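Local coordinates for protein A151R (African swine fever virus Georgia 2007/1, PDB 7CMA) that is a non-structural viral protein of uncertain biochemical function that binds a zinc ion and is found here as an assembly of two chains, at residues E24-G29 with A70-I75; V39-S44 with Y50-F55; T35-V40 with G128-N133; I18-H23 with S144-T149. All coordinates share one frame; numbering follows the deposited sequence.

The four contacts illustrate how chemistry follows location in a small mixed fold. Interaction 1 is buried and joins the ends of two helices by an apolar touch and one charged-to-hydroxyl bond. Interaction 2, partly buried and much the largest, is a backbone-bonded hairpin in the five-stranded sheet; its Tyr50 and Ile43 reach Ser72 and Ile75 of interaction 1. Interactions 3 and 4 lie at the surface. In the former, the turn leading into the same strand 38-46 meets a distant loop through amide and imidazole groups; in the latter, helix 3-28, also used by interaction 1, offers a thiol to two aromatic rings. Lys73 and Glu19 bridge interactions 1 and 4.

Interaction 1: residues E24-G29 with A70-I75; sequences ELENGG and ATSKNI
Leu25 and Ile75 make the close-packed half of this junction. Their side chains cross at about a right angle, and the closest meeting is between one methyl of each: Leu25 CD1 lies 3.7 Å from Ile75 CG2. That methyl of Ile75 stands anti to its own backbone N, while the CG1 arm, beside the N, carries CD1 to Tyr50. Both residues are buried, and Ile43 of the sheet packs against Ile75 as well.

Here two helices meet at their ends: the last turn of helix 3-28 lies against the first turn of helix 72-84. Thr71 is the N-cap of the second helix, its OG1 accepting from Asn74 N at 3.1 Å. The first helix gives way at Gly29, which has left helical geometry with positive phi.

Toward solvent the contact thins to a single polar bridge. Ser72 OG donates to Glu26 OE2 over 2.7 Å, meeting the carboxylate on its anti side and 20° out of its plane. Glu26 is exposed, and its first bond does not aim at the other helix; the bend at chi2 (-62°) brings its carboxylate to the serine. Ser72 OG also shares a hydrogen bond with Tyr50 OH, so this buried hydroxyl has two partners, one from the exposed Glu26 and one from the sheet. Lys73 CB points away from the contact, yet NZ forms a salt bridge with Glu19 of helix 3-28.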
loop_
_atom_site.group_PDB
_atom_site.type_symbol
_atom_site.label_atom_id
_atom_site.label_comp_id
_atom_site.label_asym_id
_atom_site.label_seq_id
_atom_site.Cartn_x
_atom_site.Cartn_y
_atom_site.Cartn_z
ATOM N N GLU A 24 6.600 -18.228 -8.278
ATOM C CA GLU A 24 5.611 -19.064 -9.010
ATOM C C GLU A 24 6.350 -19.964 -10.008
ATOM O O GLU A 24 6.079 -21.184 -10.007
ATOM C CB GLU A 24 4.567 -18.181 -9.700
ATOM C CG GLU A 24 3.457 -17.719 -8.771
ATOM C CD GLU A 24 2.587 -18.837 -8.219
ATOM O OE1 GLU A 24 2.535 -19.905 -8.849
ATOM O OE2 GLU A 24 1.978 -18.641 -7.157
ATOM N N LEU A 25 7.347 -19.415 -10.710
ATOM C CA LEU A 25 8.169 -20.170 -11.693
ATOM C C LEU A 25 9.025 -21.218 -10.963
ATOM O O LEU A 25 9.168 -22.336 -11.499
ATOM C CB LEU A 25 9.044 -19.195 -12.485
ATOM C CG LEU A 25 8.681 -19.034 -13.960
ATOM C CD1 LEU A 25 9.835 -18.423 -14.737
ATOM C CD2 LEU A 25 8.276 -20.364 -14.573
ATOM N N GLU A 26 9.567 -20.870 -9.789
ATOM C CA GLU A 26 10.479 -21.757 -9.015
ATOM C C GLU A 26 9.670 -22.881 -8.355
ATOM O O GLU A 26 10.267 -23.925 -8.047
ATOM C CB GLU A 26 11.256 -20.960 -7.962
ATOM C CG GLU A 26 12.606 -20.459 -8.452
ATOM C CD GLU A 26 13.596 -21.547 -8.838
ATOM O OE1 GLU A 26 13.686 -22.553 -8.106
ATOM O OE2 GLU A 26 14.278 -21.382 -9.868
ATOM N N ASN A 27 8.360 -22.681 -8.180
ATOM C CA ASN A 27 7.469 -23.657 -7.494
ATOM C C ASN A 27 6.830 -24.582 -8.535
ATOM O O ASN A 27 7.065 -25.802 -8.460
ATOM C CB ASN A 27 6.408 -22.954 -6.643
ATOM C CG ASN A 27 6.994 -22.274 -5.424
ATOM O OD1 ASN A 27 8.143 -22.524 -5.060
ATOM N ND2 ASN A 27 6.227 -21.390 -4.809
ATOM N N GLY A 28 6.057 -24.017 -9.468
ATOM C CA GLY A 28 5.211 -24.778 -10.405
ATOM C C GLY A 28 5.963 -25.159 -11.667
ATOM O O GLY A 28 5.486 -26.066 -12.383
ATOM N N GLY A 29 6.955 -24.351 -12.042
ATOM C CA GLY A 29 7.855 -24.604 -13.184
ATOM C C GLY A 29 7.186 -24.349 -14.530
ATOM O O GLY A 29 7.810 -24.672 -15.557
ATOM N N ALA A 70 19.193 -18.922 -19.135
ATOM C CA ALA A 70 18.196 -17.978 -18.579
ATOM C C ALA A 70 17.755 -18.459 -17.196
ATOM O O ALA A 70 17.257 -19.597 -17.088
ATOM C CB ALA A 70 17.026 -17.844 -19.515
ATOM N N THR A 71 17.917 -17.600 -16.190
ATOM C CA THR A 71 17.521 -17.853 -14.781
ATOM C C THR A 71 16.029 -17.553 -14.613
ATOM O O THR A 71 15.539 -16.649 -15.312
ATOM C CB THR A 71 18.361 -16.991 -13.833
ATOM O OG1 THR A 71 18.051 -15.627 -14.121
ATOM C CG2 THR A 71 19.848 -17.227 -13.986
ATOM N N SER A 72 15.413 -18.120 -13.572
ATOM C CA SER A 72 14.014 -17.840 -13.158
ATOM C C SER A 72 13.816 -16.335 -12.934
ATOM O O SER A 72 12.741 -15.825 -13.290
ATOM C CB SER A 72 13.652 -18.625 -11.933
ATOM O OG SER A 72 13.846 -20.012 -12.154
ATOM N N LYS A 73 14.792 -15.660 -12.319
ATOM C CA LYS A 73 14.693 -14.211 -11.989
ATOM C C LYS A 73 14.702 -13.399 -13.287
ATOM O O LYS A 73 13.903 -12.443 -13.393
ATOM C CB LYS A 73 15.833 -13.774 -11.065
ATOM C CG LYS A 73 15.647 -12.404 -10.424
ATOM C CD LYS A 73 14.311 -12.233 -9.721
ATOM C CE LYS A 73 14.447 -11.755 -8.289
ATOM N NZ LYS A 73 13.237 -11.024 -7.843
ATOM N N ASN A 74 15.555 -13.774 -14.243
ATOM C CA ASN A 74 15.673 -13.049 -15.532
ATOM C C ASN A 74 14.401 -13.283 -16.348
ATOM O O ASN A 74 13.979 -12.350 -17.046
ATOM C CB ASN A 74 16.934 -13.439 -16.310
ATOM C CG ASN A 74 18.135 -12.592 -15.938
ATOM O OD1 ASN A 74 17.991 -11.425 -15.577
ATOM N ND2 ASN A 74 19.317 -13.186 -15.972
ATOM N N ILE A 75 13.820 -14.485 -16.272
ATOM C CA ILE A 75 12.548 -14.799 -16.991
ATOM C C ILE A 75 11.413 -13.998 -16.348
ATOM O O ILE A 75 10.661 -13.345 -17.097
ATOM C CB ILE A 75 12.254 -16.311 -16.990
ATOM C CG1 ILE A 75 13.461 -17.120 -17.471
ATOM C CG2 ILE A 75 10.999 -16.606 -17.801
ATOM C CD1 ILE A 75 13.113 -18.319 -18.315
#

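Interaction 2: residues V39-S44 with Y50-F55; sequences VVSEIS and YKYFTF
A carboxylate oxygen set against the rim of an aromatic ring is the oddity here: Glu42 OE1 lies in the plane of the Phe55 ring, 3.5 Å from CZ, where the ring's hydrogens carry slight positive charge. Glu42 is extended, with CG anti to the backbone N (chi1 179°), and runs alongside Phe53, whose CD2 is 3.9 Å from Glu42 CD. The other oxygen, OE2, accepts from Ser44 OG through its anti lone pair, which fixes the carboxylate's rotation.

The backbones that carry these side chains form an antiparallel beta hairpin. Glu42 and Phe53 are a hydrogen-bonded pair, Glu42 N to Phe53 O and Phe53 N to Glu42 O both 2.8 Å, and Ser44 with Lys51 is another. Phe55 N reaches Val40 O along a nearly straight N-H (179°), yet from above the carbonyl plane. On the reverse face Ile43 CG1 meets Tyr52 CD1 at 3.6 Å.

Strand 30-35 flanks one side, where Val40 and Ser41 form a classic beta bulge opposite Leu33; strand 61-66 borders the other, and helix 72-84 covers Ile43 and Tyr50.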
loop_
_atom_site.group_PDB
_atom_site.type_symbol
_atom_site.label_atom_id
_atom_site.label_comp_id
_atom_site.label_asym_id
_atom_site.label_seq_id
_atom_site.Cartn_x
_atom_site.Cartn_y
_atom_site.Cartn_z
ATOM N N VAL A 39 -4.276 -17.779 -24.742
ATOM C CA VAL A 39 -2.874 -18.239 -24.519
ATOM C C VAL A 39 -2.057 -17.937 -25.778
ATOM O O VAL A 39 -2.457 -18.392 -26.858
ATOM C CB VAL A 39 -2.816 -19.736 -24.162
ATOM C CG1 VAL A 39 -1.381 -20.210 -23.992
ATOM C CG2 VAL A 39 -3.637 -20.052 -22.924
ATOM N N VAL A 40 -0.985 -17.151 -25.648
ATOM C CA VAL A 40 -0.137 -16.710 -26.794
ATOM C C VAL A 40 1.265 -17.299 -26.625
ATOM O O VAL A 40 1.945 -17.482 -27.648
ATOM C CB VAL A 40 -0.105 -15.175 -26.944
ATOM C CG1 VAL A 40 -1.451 -14.629 -27.391
ATOM C CG2 VAL A 40 0.364 -14.475 -25.675
ATOM N N SER A 41 1.625 -17.698 -25.401
ATOM C CA SER A 41 2.971 -18.254 -25.108
ATOM C C SER A 41 2.931 -19.151 -23.866
ATOM O O SER A 41 1.926 -19.107 -23.112
ATOM C CB SER A 41 3.995 -17.154 -24.956
ATOM O OG SER A 41 3.370 -15.894 -24.818
ATOM N N GLU A 42 4.038 -19.855 -23.620
ATOM C CA GLU A 42 4.223 -20.783 -22.476
ATOM C C GLU A 42 5.714 -20.842 -22.134
ATOM O O GLU A 42 6.528 -20.973 -23.065
ATOM C CB GLU A 42 3.689 -22.177 -22.822
ATOM C CG GLU A 42 3.870 -23.195 -21.702
ATOM C CD GLU A 42 3.379 -24.600 -22.016
ATOM O OE1 GLU A 42 2.674 -24.765 -23.022
ATOM O OE2 GLU A 42 3.724 -25.533 -21.258
ATOM N N ILE A 43 6.053 -20.649 -20.863
ATOM C CA ILE A 43 7.424 -20.893 -20.343
ATOM C C ILE A 43 7.360 -22.031 -19.328
ATOM O O ILE A 43 6.539 -21.944 -18.392
ATOM C CB ILE A 43 8.027 -19.605 -19.753
ATOM C CG1 ILE A 43 8.256 -18.560 -20.849
ATOM C CG2 ILE A 43 9.307 -19.909 -18.991
ATOM C CD1 ILE A 43 8.007 -17.139 -20.411
ATOM N N SER A 44 8.013 -23.144 -19.649
ATOM C CA SER A 44 7.979 -24.378 -18.825
ATOM C C SER A 44 9.397 -24.919 -18.654
ATOM O O SER A 44 10.159 -24.891 -19.627
ATOM C CB SER A 44 7.062 -25.403 -19.433
ATOM O OG SER A 44 5.725 -24.939 -19.419
ATOM N N TYR A 50 14.603 -23.828 -19.171
ATOM C CA TYR A 50 13.277 -23.268 -19.522
ATOM C C TYR A 50 13.143 -23.234 -21.043
ATOM O O TYR A 50 14.147 -22.968 -21.731
ATOM C CB TYR A 50 13.106 -21.877 -18.912
ATOM C CG TYR A 50 12.824 -21.867 -17.431
ATOM C CD1 TYR A 50 11.541 -22.063 -16.951
ATOM C CD2 TYR A 50 13.832 -21.640 -16.509
ATOM C CE1 TYR A 50 11.266 -22.045 -15.595
ATOM C CE2 TYR A 50 13.573 -21.609 -15.149
ATOM C CZ TYR A 50 12.282 -21.792 -14.692
ATOM O OH TYR A 50 12.009 -21.730 -13.356
ATOM N N LYS A 51 11.963 -23.613 -21.542
ATOM C CA LYS A 51 11.602 -23.551 -22.981
ATOM C C LYS A 51 10.464 -22.547 -23.168
ATOM O O LYS A 51 9.521 -22.555 -22.345
ATOM C CB LYS A 51 11.201 -24.940 -23.489
ATOM C CG LYS A 51 12.353 -25.784 -24.015
ATOM C CD LYS A 51 13.070 -26.572 -22.944
ATOM C CE LYS A 51 13.934 -27.678 -23.509
ATOM N NZ LYS A 51 14.911 -28.169 -22.510
ATOM N N TYR A 52 10.584 -21.692 -24.186
ATOM C CA TYR A 52 9.594 -20.638 -24.529
ATOM C C TYR A 52 8.838 -21.057 -25.793
ATOM O O TYR A 52 9.441 -21.023 -26.884
ATOM C CB TYR A 52 10.298 -19.290 -24.707
ATOM C CG TYR A 52 9.402 -18.153 -25.132
ATOM C CD1 TYR A 52 8.270 -17.825 -24.402
ATOM C CD2 TYR A 52 9.731 -17.347 -26.211
ATOM C CE1 TYR A 52 7.458 -16.763 -24.766
ATOM C CE2 TYR A 52 8.930 -16.282 -26.588
ATOM C CZ TYR A 52 7.788 -15.988 -25.863
ATOM O OH TYR A 52 7.004 -14.927 -26.209
ATOM N N PHE A 53 7.629 -21.601 -25.606
ATOM C CA PHE A 53 6.683 -21.994 -26.685
ATOM C C PHE A 53 5.797 -20.798 -27.040
ATOM O O PHE A 53 5.127 -20.256 -26.139
ATOM C CB PHE A 53 5.816 -23.178 -26.247
ATOM C CG PHE A 53 6.569 -24.334 -25.642
ATOM C CD1 PHE A 53 7.179 -25.286 -26.448
ATOM C CD2 PHE A 53 6.605 -24.514 -24.268
ATOM C CE1 PHE A 53 7.851 -26.361 -25.886
ATOM C CE2 PHE A 53 7.297 -25.579 -23.710
ATOM C CZ PHE A 53 7.936 -26.489 -24.520
ATOM N N THR A 54 5.762 -20.434 -28.322
ATOM C CA THR A 54 4.827 -19.408 -28.853
ATOM C C THR A 54 3.759 -20.100 -29.708
ATOM O O THR A 54 4.114 -21.057 -30.425
ATOM C CB THR A 54 5.598 -18.327 -29.619
ATOM O OG1 THR A 54 6.463 -17.681 -28.685
ATOM C CG2 THR A 54 4.696 -17.308 -30.281
ATOM N N PHE A 55 2.489 -19.723 -29.521
ATOM C CA PHE A 55 1.305 -20.340 -30.175
ATOM C C PHE A 55 0.663 -19.325 -31.131
ATOM O O PHE A 55 0.845 -18.113 -30.931
ATOM C CB PHE A 55 0.301 -20.821 -29.125
ATOM C CG PHE A 55 0.866 -21.756 -28.084
ATOM C CD1 PHE A 55 1.187 -23.069 -28.400
ATOM C CD2 PHE A 55 1.027 -21.339 -26.771
ATOM C CE1 PHE A 55 1.670 -23.935 -27.429
ATOM C CE2 PHE A 55 1.515 -22.206 -25.805
ATOM C CZ PHE A 55 1.837 -23.501 -26.136
#

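Interaction 3: residues T35-V40 with G128-N133; sequences TKNIVV and GPHIFN
The amides of Asn37 and Asn133 lie stacked, their planes 24° apart, as the two side chains slide past each other in opposite directions; CG of Asn37 is 3.7 Å from CG of Asn133. The third flat group, the His130 imidazole, has Pro129 CG over one face, offset toward the rim, and the carbonyl oxygen of Asn37 at its edge.

Asn37 sits in a type I' turn, Thr35 to Ile38, the tight connection of the beta hairpin formed by strands 30-35 and 38-46. Across from it the chain makes a short 3-10 segment, and two hydrogen bonds tie turn to loop in a reciprocal pattern of side chain to backbone. His130 ND1 donates to Asn37 O at 3.2 Å, with the acceptor close to the ring plane but the donor above the plane of the carbonyl. In return Asn37 ND2 gives a hydrogen to His130 O. The asparagine CG is anti to its N (chi1 -150°), which swings the amide over toward the loop. Val39 adds a looser van der Waals contact, its CG2 4.2 Å from His130 CE1.

Met152 packs on Asn37 and Pro129, while Phe132 stacks on Trp138, the residue just before the zinc ligand Cys139. The contact thus joins the sheet to the zinc-bearing part of the chain. His130 O takes two donors, Asn37 ND2 at 3.1 Å and Asn133 N, which arrive from opposite faces of its plane.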
loop_
_atom_site.group_PDB
_atom_site.type_symbol
_atom_site.label_atom_id
_atom_site.label_comp_id
_atom_site.label_asym_id
_atom_site.label_seq_id
_atom_site.Cartn_x
_atom_site.Cartn_y
_atom_site.Cartn_z
ATOM N N THR A 35 -3.120 -12.969 -23.679
ATOM C CA THR A 35 -3.502 -11.616 -24.172
ATOM C C THR A 35 -4.992 -11.625 -24.553
ATOM O O THR A 35 -5.399 -12.536 -25.296
ATOM C CB THR A 35 -2.591 -11.171 -25.325
ATOM O OG1 THR A 35 -1.262 -11.023 -24.825
ATOM C CG2 THR A 35 -3.026 -9.861 -25.951
ATOM N N LYS A 36 -5.801 -10.836 -23.838
ATOM C CA LYS A 36 -7.287 -10.866 -23.905
ATOM C C LYS A 36 -7.774 -12.305 -23.697
ATOM O O LYS A 36 -8.740 -12.707 -24.364
ATOM C CB LYS A 36 -7.763 -10.291 -25.242
ATOM C CG LYS A 36 -7.402 -8.830 -25.473
ATOM C CD LYS A 36 -7.923 -8.277 -26.783
ATOM C CE LYS A 36 -7.800 -6.769 -26.884
ATOM N NZ LYS A 36 -8.237 -6.095 -25.638
ATOM N N ASN A 37 -7.211 -12.996 -22.701
ATOM C CA ASN A 37 -7.712 -14.308 -22.227
ATOM C C ASN A 37 -7.603 -15.319 -23.375
ATOM O O ASN A 37 -8.430 -16.245 -23.430
ATOM C CB ASN A 37 -9.139 -14.198 -21.687
ATOM C CG ASN A 37 -9.435 -15.206 -20.599
ATOM O OD1 ASN A 37 -8.519 -15.706 -19.946
ATOM N ND2 ASN A 37 -10.706 -15.512 -20.402
ATOM N N ILE A 38 -6.534 -15.203 -24.165
ATOM C CA ILE A 38 -6.093 -16.193 -25.190
ATOM C C ILE A 38 -4.616 -16.502 -24.937
ATOM O O ILE A 38 -3.836 -15.545 -24.822
ATOM C CB ILE A 38 -6.321 -15.645 -26.614
ATOM C CG1 ILE A 38 -7.795 -15.308 -26.864
ATOM C CG2 ILE A 38 -5.776 -16.607 -27.658
ATOM C CD1 ILE A 38 -8.010 -14.161 -27.824
ATOM N N VAL A 39 -4.276 -17.779 -24.742
ATOM C CA VAL A 39 -2.874 -18.239 -24.519
ATOM C C VAL A 39 -2.057 -17.937 -25.778
ATOM O O VAL A 39 -2.457 -18.392 -26.858
ATOM C CB VAL A 39 -2.816 -19.736 -24.162
ATOM C CG1 VAL A 39 -1.381 -20.210 -23.992
ATOM C CG2 VAL A 39 -3.637 -20.052 -22.924
ATOM N N VAL A 40 -0.985 -17.151 -25.648
ATOM C CA VAL A 40 -0.137 -16.710 -26.794
ATOM C C VAL A 40 1.265 -17.299 -26.625
ATOM O O VAL A 40 1.945 -17.482 -27.648
ATOM C CB VAL A 40 -0.105 -15.175 -26.944
ATOM C CG1 VAL A 40 -1.451 -14.629 -27.391
ATOM C CG2 VAL A 40 0.364 -14.475 -25.675
ATOM N N GLY A 128 -10.180 -25.422 -17.740
ATOM C CA GLY A 128 -9.007 -24.628 -18.153
ATOM C C GLY A 128 -8.914 -23.315 -17.380
ATOM O O GLY A 128 -9.732 -23.045 -16.509
ATOM N N PRO A 129 -7.853 -22.513 -17.600
ATOM C CA PRO A 129 -7.623 -21.306 -16.807
ATOM C C PRO A 129 -8.618 -20.158 -17.072
ATOM O O PRO A 129 -8.756 -19.320 -16.222
ATOM C CB PRO A 129 -6.204 -20.898 -17.221
ATOM C CG PRO A 129 -6.074 -21.415 -18.639
ATOM C CD PRO A 129 -6.823 -22.730 -18.628
ATOM N N HIS A 130 -9.283 -20.150 -18.233
ATOM C CA HIS A 130 -9.890 -18.915 -18.810
ATOM C C HIS A 130 -10.973 -18.356 -17.874
ATOM O O HIS A 130 -11.077 -17.117 -17.774
ATOM C CB HIS A 130 -10.426 -19.185 -20.219
ATOM C CG HIS A 130 -9.420 -19.808 -21.123
ATOM N ND1 HIS A 130 -8.588 -19.056 -21.932
ATOM C CD2 HIS A 130 -9.041 -21.094 -21.281
ATOM C CE1 HIS A 130 -7.774 -19.862 -22.585
ATOM N NE2 HIS A 130 -8.015 -21.112 -22.181
ATOM N N ILE A 131 -11.677 -19.228 -17.143
ATOM C CA ILE A 131 -12.849 -18.832 -16.303
ATOM C C ILE A 131 -12.371 -17.984 -15.113
ATOM O O ILE A 131 -13.206 -17.299 -14.510
ATOM C CB ILE A 131 -13.644 -20.073 -15.849
ATOM C CG1 ILE A 131 -14.945 -19.677 -15.146
ATOM C CG2 ILE A 131 -12.782 -20.987 -14.988
ATOM C CD1 ILE A 131 -15.787 -20.851 -14.682
ATOM N N PHE A 132 -11.072 -18.014 -14.803
ATOM C CA PHE A 132 -10.505 -17.286 -13.637
ATOM C C PHE A 132 -10.225 -15.824 -14.008
ATOM O O PHE A 132 -9.974 -15.019 -13.099
ATOM C CB PHE A 132 -9.249 -17.993 -13.126
ATOM C CG PHE A 132 -9.525 -19.283 -12.404
ATOM C CD1 PHE A 132 -9.971 -19.274 -11.092
ATOM C CD2 PHE A 132 -9.509 -20.489 -13.087
ATOM C CE1 PHE A 132 -10.257 -20.462 -10.439
ATOM C CE2 PHE A 132 -9.824 -21.674 -12.442
ATOM C CZ PHE A 132 -10.202 -21.656 -11.119
ATOM N N ASN A 133 -10.399 -15.472 -15.286
ATOM C CA ASN A 133 -10.190 -14.095 -15.806
ATOM C C ASN A 133 -11.116 -13.119 -15.062
ATOM O O ASN A 133 -10.667 -12.015 -14.762
ATOM C CB ASN A 133 -10.404 -14.039 -17.319
ATOM C CG ASN A 133 -10.048 -12.700 -17.920
ATOM O OD1 ASN A 133 -10.859 -12.101 -18.626
ATOM N ND2 ASN A 133 -8.831 -12.242 -17.675
#

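Interaction 4: residues I18-H23 with S144-T149; sequences IECIYH and SFYPFT
The hydroxyl of Tyr146, whose ring receives the thiol of Cys20 on one face, is hydrogen-bonded to Glu24 OE2, one turn further along helix 3-28. Glu24 also pairs with Ser94 through its second oxygen, so the tyrosine's polar end is held by a carboxylate that is itself fixed.

Across the segments proper the contact is a sulfur-aromatic one. Cys20 SG stands 3.5 Å from the centroid of the Tyr146 ring and only 8° off the ring normal, nearly the same distance from all six carbons. A first torsion of -169° sends the sulfur out from the helix toward the loop. Phe148 meets the same cysteine less squarely: its CE2 is 3.9 Å from Cys20 CB, and SG lies 5.1 Å from the centroid of the Phe148 ring, well away from the normal.

Residues 144-149 have no regular secondary structure and follow closely on the zinc ligands Cys139 and Cys142; Arg135 bonds the carbonyl of Phe148. Ile151 touches both Cys20 and Tyr146.

With no hydrogen bond directly between the two segments, their attachment probably rests largely on dispersion, with a polarisable sulfur over the ring face, while the tyrosine hydroxyl's bond to Glu24 is consistent with holding the ring in this direction.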
loop_
_atom_site.group_PDB
_atom_site.type_symbol
_atom_site.label_atom_id
_atom_site.label_comp_id
_atom_site.label_asym_id
_atom_site.label_seq_id
_atom_site.Cartn_x
_atom_site.Cartn_y
_atom_site.Cartn_z
ATOM N N ILE A 18 7.684 -9.089 -9.940
ATOM C CA ILE A 18 8.815 -9.957 -10.392
ATOM C C ILE A 18 9.079 -11.024 -9.325
ATOM O O ILE A 18 9.284 -12.190 -9.704
ATOM C CB ILE A 18 10.079 -9.132 -10.702
ATOM C CG1 ILE A 18 9.930 -8.348 -12.008
ATOM C CG2 ILE A 18 11.313 -10.022 -10.715
ATOM C CD1 ILE A 18 11.140 -7.508 -12.369
ATOM N N GLU A 19 9.098 -10.636 -8.046
ATOM C CA GLU A 19 9.342 -11.585 -6.924
ATOM C C GLU A 19 8.223 -12.635 -6.908
ATOM O O GLU A 19 8.539 -13.830 -6.846
ATOM C CB GLU A 19 9.426 -10.844 -5.585
ATOM C CG GLU A 19 9.950 -11.708 -4.445
ATOM C CD GLU A 19 11.450 -11.971 -4.466
ATOM O OE1 GLU A 19 12.133 -11.446 -5.373
ATOM O OE2 GLU A 19 11.927 -12.736 -3.601
ATOM N N CYS A 20 6.972 -12.194 -7.040
ATOM C CA CYS A 20 5.793 -13.093 -7.130
ATOM C C CYS A 20 5.965 -14.076 -8.297
ATOM O O CYS A 20 5.828 -15.299 -8.071
ATOM C CB CYS A 20 4.510 -12.290 -7.294
ATOM S SG CYS A 20 3.018 -13.295 -7.095
ATOM N N ILE A 21 6.279 -13.569 -9.491
ATOM C CA ILE A 21 6.449 -14.421 -10.709
ATOM C C ILE A 21 7.619 -15.380 -10.478
ATOM O O ILE A 21 7.474 -16.571 -10.804
ATOM C CB ILE A 21 6.650 -13.567 -11.972
ATOM C CG1 ILE A 21 5.447 -12.652 -12.224
ATOM C CG2 ILE A 21 6.951 -14.451 -13.173
ATOM C CD1 ILE A 21 5.694 -11.588 -13.253
ATOM N N TYR A 22 8.746 -14.862 -9.980
ATOM C CA TYR A 22 9.970 -15.656 -9.703
ATOM C C TYR A 22 9.592 -16.886 -8.875
ATOM O O TYR A 22 9.998 -18.010 -9.236
ATOM C CB TYR A 22 11.025 -14.806 -8.986
ATOM C CG TYR A 22 12.181 -15.591 -8.417
ATOM C CD1 TYR A 22 13.147 -16.143 -9.243
ATOM C CD2 TYR A 22 12.260 -15.867 -7.062
ATOM C CE1 TYR A 22 14.194 -16.893 -8.734
ATOM C CE2 TYR A 22 13.292 -16.629 -6.536
ATOM C CZ TYR A 22 14.278 -17.121 -7.372
ATOM O OH TYR A 22 15.318 -17.851 -6.866
ATOM N N HIS A 23 8.871 -16.672 -7.777
ATOM C CA HIS A 23 8.498 -17.735 -6.806
ATOM C C HIS A 23 7.554 -18.731 -7.487
ATOM O O HIS A 23 7.799 -19.941 -7.365
ATOM C CB HIS A 23 7.893 -17.119 -5.539
ATOM C CG HIS A 23 8.898 -16.429 -4.674
ATOM N ND1 HIS A 23 10.194 -16.898 -4.528
ATOM C CD2 HIS A 23 8.820 -15.300 -3.936
ATOM C CE1 HIS A 23 10.867 -16.082 -3.742
ATOM N NE2 HIS A 23 10.048 -15.097 -3.363
ATOM N N SER A 144 -8.824 -17.558 -3.267
ATOM C CA SER A 144 -8.102 -16.279 -3.080
ATOM C C SER A 144 -7.223 -16.012 -4.296
ATOM O O SER A 144 -6.808 -16.970 -4.948
ATOM C CB SER A 144 -7.263 -16.303 -1.839
ATOM O OG SER A 144 -6.264 -17.305 -1.936
ATOM N N PHE A 145 -6.933 -14.744 -4.548
ATOM C CA PHE A 145 -6.022 -14.407 -5.659
ATOM C C PHE A 145 -4.971 -13.398 -5.192
ATOM O O PHE A 145 -5.261 -12.663 -4.240
ATOM C CB PHE A 145 -6.798 -13.763 -6.808
ATOM C CG PHE A 145 -7.877 -14.577 -7.475
ATOM C CD1 PHE A 145 -7.586 -15.379 -8.563
ATOM C CD2 PHE A 145 -9.192 -14.500 -7.049
ATOM C CE1 PHE A 145 -8.581 -16.115 -9.186
ATOM C CE2 PHE A 145 -10.185 -15.239 -7.671
ATOM C CZ PHE A 145 -9.877 -16.044 -8.738
ATOM N N TYR A 146 -3.780 -13.408 -5.792
ATOM C CA TYR A 146 -2.749 -12.363 -5.567
ATOM C C TYR A 146 -3.383 -10.990 -5.765
ATOM O O TYR A 146 -4.269 -10.820 -6.602
ATOM C CB TYR A 146 -1.560 -12.580 -6.504
ATOM C CG TYR A 146 -0.680 -13.750 -6.146
ATOM C CD1 TYR A 146 0.079 -13.742 -4.986
ATOM C CD2 TYR A 146 -0.563 -14.845 -6.989
ATOM C CE1 TYR A 146 0.889 -14.812 -4.648
ATOM C CE2 TYR A 146 0.246 -15.921 -6.668
ATOM C CZ TYR A 146 1.012 -15.881 -5.517
ATOM O OH TYR A 146 1.818 -16.932 -5.203
ATOM N N PRO A 147 -2.968 -9.965 -4.994
ATOM C CA PRO A 147 -3.447 -8.605 -5.222
ATOM C C PRO A 147 -3.176 -8.120 -6.659
ATOM O O PRO A 147 -3.924 -7.281 -7.143
ATOM C CB PRO A 147 -2.673 -7.760 -4.193
ATOM C CG PRO A 147 -1.457 -8.604 -3.838
ATOM C CD PRO A 147 -1.925 -10.037 -3.962
ATOM N N PHE A 148 -2.190 -8.725 -7.330
ATOM C CA PHE A 148 -1.802 -8.404 -8.730
ATOM C C PHE A 148 -2.880 -8.923 -9.690
ATOM O O PHE A 148 -2.994 -10.148 -9.832
ATOM C CB PHE A 148 -0.439 -9.019 -9.066
ATOM C CG PHE A 148 0.665 -8.681 -8.097
ATOM C CD1 PHE A 148 1.164 -7.389 -8.010
ATOM C CD2 PHE A 148 1.182 -9.645 -7.242
ATOM C CE1 PHE A 148 2.166 -7.076 -7.103
ATOM C CE2 PHE A 148 2.182 -9.328 -6.335
ATOM C CZ PHE A 148 2.672 -8.045 -6.267
ATOM N N THR A 149 -3.563 -8.018 -10.397
ATOM C CA THR A 149 -4.655 -8.347 -11.351
ATOM C C THR A 149 -4.085 -9.109 -12.556
ATOM O O THR A 149 -4.878 -9.763 -13.257
ATOM C CB THR A 149 -5.408 -7.095 -11.823
ATOM O OG1 THR A 149 -4.472 -6.247 -12.488
ATOM C CG2 THR A 149 -6.090 -6.347 -10.698
#